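Local atomic coordinates of member of DUF4221 family (Bacteroides vulgatus, PDB entry 3S9J), a protein that is of unknown function but folds as a six-bladed beta-propeller and binds sodium ions in the crystal. Residues 220-225 and 311-316. Residues are numbered along the deposited sequence; the frame is centred on the assembly and turned at random.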
loop_
_atom_site.group_PDB
_atom_site.type_symbol
_atom_site.label_atom_id
_atom_site.label_comp_id
_atom_site.label_asym_id
_atom_site.label_seq_id
_atom_site.Cartn_x
_atom_site.Cartn_y
_atom_site.Cartn_z
ATOM N N ASP A 220 -16.693 -1.274 -5.971
ATOM C CA ASP A 220 -16.796 -2.722 -6.122
ATOM C C ASP A 220 -15.832 -3.323 -7.136
ATOM O O ASP A 220 -15.514 -4.490 -7.038
ATOM C CB ASP A 220 -18.186 -3.106 -6.622
ATOM C CG ASP A 220 -19.255 -2.965 -5.587
ATOM O OD1 ASP A 220 -19.016 -2.462 -4.480
ATOM O OD2 ASP A 220 -20.352 -3.429 -5.902
ATOM N N SER A 221 -15.389 -2.547 -8.119
ATOM C CA SER A 221 -14.654 -3.116 -9.237
ATOM C C SER A 221 -13.182 -2.737 -9.229
ATOM O O SER A 221 -12.804 -1.656 -8.768
ATOM C CB SER A 221 -15.294 -2.706 -10.571
ATOM O OG SER A 221 -16.562 -3.316 -10.723
ATOM N N LEU A 222 -12.375 -3.656 -9.729
ATOM C CA LEU A 222 -10.956 -3.411 -9.990
ATOM C C LEU A 222 -10.739 -2.928 -11.422
ATOM O O LEU A 222 -11.403 -3.377 -12.354
ATOM C CB LEU A 222 -10.141 -4.690 -9.803
ATOM C CG LEU A 222 -10.089 -5.300 -8.411
ATOM C CD1 LEU A 222 -9.355 -6.655 -8.482
ATOM C CD2 LEU A 222 -9.405 -4.308 -7.429
HETATM N N MSE A 223 -9.748 -2.054 -11.575
HETATM C CA MSE A 223 -9.355 -1.482 -12.849
HETATM C C MSE A 223 -8.046 -2.128 -13.245
HETATM O O MSE A 223 -7.118 -2.221 -12.427
HETATM C CB MSE A 223 -9.139 0.014 -12.647
HETATM C CG MSE A 223 -9.039 0.821 -13.885
HETATM SE SE MSE A 223 -8.371 2.575 -13.398
HETATM C CE MSE A 223 -6.514 2.158 -13.598
ATOM N N VAL A 224 -7.964 -2.584 -14.495
ATOM C CA VAL A 224 -6.792 -3.304 -14.976
ATOM C C VAL A 224 -6.351 -2.751 -16.323
ATOM O O VAL A 224 -7.177 -2.451 -17.178
ATOM C CB VAL A 224 -7.077 -4.816 -15.114
ATOM C CG1 VAL A 224 -5.848 -5.587 -15.694
ATOM C CG2 VAL A 224 -7.572 -5.408 -13.791
ATOM N N THR A 225 -5.043 -2.615 -16.507
ATOM C CA THR A 225 -4.498 -2.229 -17.797
ATOM C C THR A 225 -3.157 -2.912 -18.035
ATOM O O THR A 225 -2.357 -3.035 -17.130
ATOM C CB THR A 225 -4.337 -0.687 -17.951
ATOM O OG1 THR A 225 -3.840 -0.382 -19.272
ATOM C CG2 THR A 225 -3.437 -0.129 -16.928
ATOM N N ALA A 311 -6.050 -15.451 -11.774
ATOM C CA ALA A 311 -5.305 -14.595 -12.714
ATOM C C ALA A 311 -6.213 -13.946 -13.758
ATOM O O ALA A 311 -5.835 -12.954 -14.387
ATOM C CB ALA A 311 -4.161 -15.374 -13.375
ATOM N N ASP A 312 -7.422 -14.486 -13.917
ATOM C CA ASP A 312 -8.401 -13.924 -14.829
ATOM C C ASP A 312 -9.374 -12.988 -14.122
ATOM O O ASP A 312 -10.365 -12.572 -14.707
ATOM C CB ASP A 312 -9.176 -15.048 -15.513
ATOM C CG ASP A 312 -8.288 -15.942 -16.383
ATOM O OD1 ASP A 312 -7.440 -15.426 -17.145
ATOM O OD2 ASP A 312 -8.465 -17.172 -16.311
ATOM N N PHE A 313 -9.066 -12.648 -12.874
ATOM C CA PHE A 313 -9.876 -11.773 -12.037
ATOM C C PHE A 313 -11.262 -12.311 -11.741
ATOM O O PHE A 313 -12.210 -11.543 -11.587
ATOM C CB PHE A 313 -9.917 -10.361 -12.608
ATOM C CG PHE A 313 -8.558 -9.740 -12.714
ATOM C CD1 PHE A 313 -7.952 -9.183 -11.606
ATOM C CD2 PHE A 313 -7.857 -9.791 -13.901
ATOM C CE1 PHE A 313 -6.682 -8.629 -11.706
ATOM C CE2 PHE A 313 -6.598 -9.262 -14.003
ATOM C CZ PHE A 313 -6.013 -8.679 -12.916
ATOM N N GLU A 314 -11.357 -13.637 -11.637
ATOM C CA GLU A 314 -12.551 -14.285 -11.148
ATOM C C GLU A 314 -12.400 -14.492 -9.647
ATOM O O GLU A 314 -11.361 -14.952 -9.179
ATOM C CB GLU A 314 -12.762 -15.622 -11.864
ATOM C CG GLU A 314 -12.924 -15.461 -13.383
ATOM C CD GLU A 314 -12.815 -16.765 -14.155
ATOM O OE1 GLU A 314 -12.297 -17.768 -13.607
ATOM O OE2 GLU A 314 -13.237 -16.763 -15.332
ATOM N N ILE A 315 -13.428 -14.128 -8.885
ATOM C CA ILE A 315 -13.434 -14.379 -7.441
ATOM C C ILE A 315 -13.548 -15.888 -7.188
ATOM O O ILE A 315 -14.495 -16.527 -7.660
ATOM C CB ILE A 315 -14.598 -13.658 -6.738
ATOM C CG1 ILE A 315 -14.480 -12.141 -6.902
ATOM C CG2 ILE A 315 -14.625 -14.013 -5.227
ATOM C CD1 ILE A 315 -15.720 -11.400 -6.456
ATOM N N ILE A 316 -12.576 -16.456 -6.480
ATOM C CA ILE A 316 -12.559 -17.888 -6.177
ATOM C C ILE A 316 -12.778 -18.189 -4.687
ATOM O O ILE A 316 -12.967 -19.340 -4.302
ATOM C CB ILE A 316 -11.299 -18.609 -6.723
ATOM C CG1 ILE A 316 -9.985 -17.963 -6.230
ATOM C CG2 ILE A 316 -11.354 -18.643 -8.228
ATOM C CD1 ILE A 316 -8.751 -18.865 -6.425
#
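Val224 and Phe313 meet in a buried, wholly apolar contact between two adjacent blades of the six-bladed propeller, where the loop 310-314 that joins strands 304-309 and 315-321 sends its aromatic ring against the sheet of the preceding blade; no hydrogen bond joins the two segments. The heart of the contact is a CH-pi interaction: Val224 CG2 stands over one face of the Phe313 ring, 3.9 Å from its centroid and 19° off the ring normal. The methyl is displaced toward the rim, nearest to CZ of Phe313 at 3.7 Å. Val224 CG1 lies anti to the backbone N (chi1 177°), which sets CG2 beside that nitrogen; both methyls reach the ring, CG1 meeting Phe313 CE2 more loosely at 4.1 Å. Two residues earlier on the same side of the strand, Leu222 brings CD1 to 4.3 Å from Phe313 CD1, obliquely to the ring. Leu222 and Val224 point alike because side chains alternate along the strand, while Met223 between them puts its side chain on the other side, against Ile231 and Trp233. Phe313 itself has a left-handed backbone conformation in the loop. The ring is further packed by aromatic stacking with Tyr234 of the sheet containing strand 221-225 and with Tyr279 of its own blade, and it touches Val213. Strand 221-225 is an inner member of its four-stranded antiparallel sheet, flanked by strands 211-216 and 231-235, whereas the loop carrying Phe313 leads into strand 315-321, at one edge of the neighbouring blade.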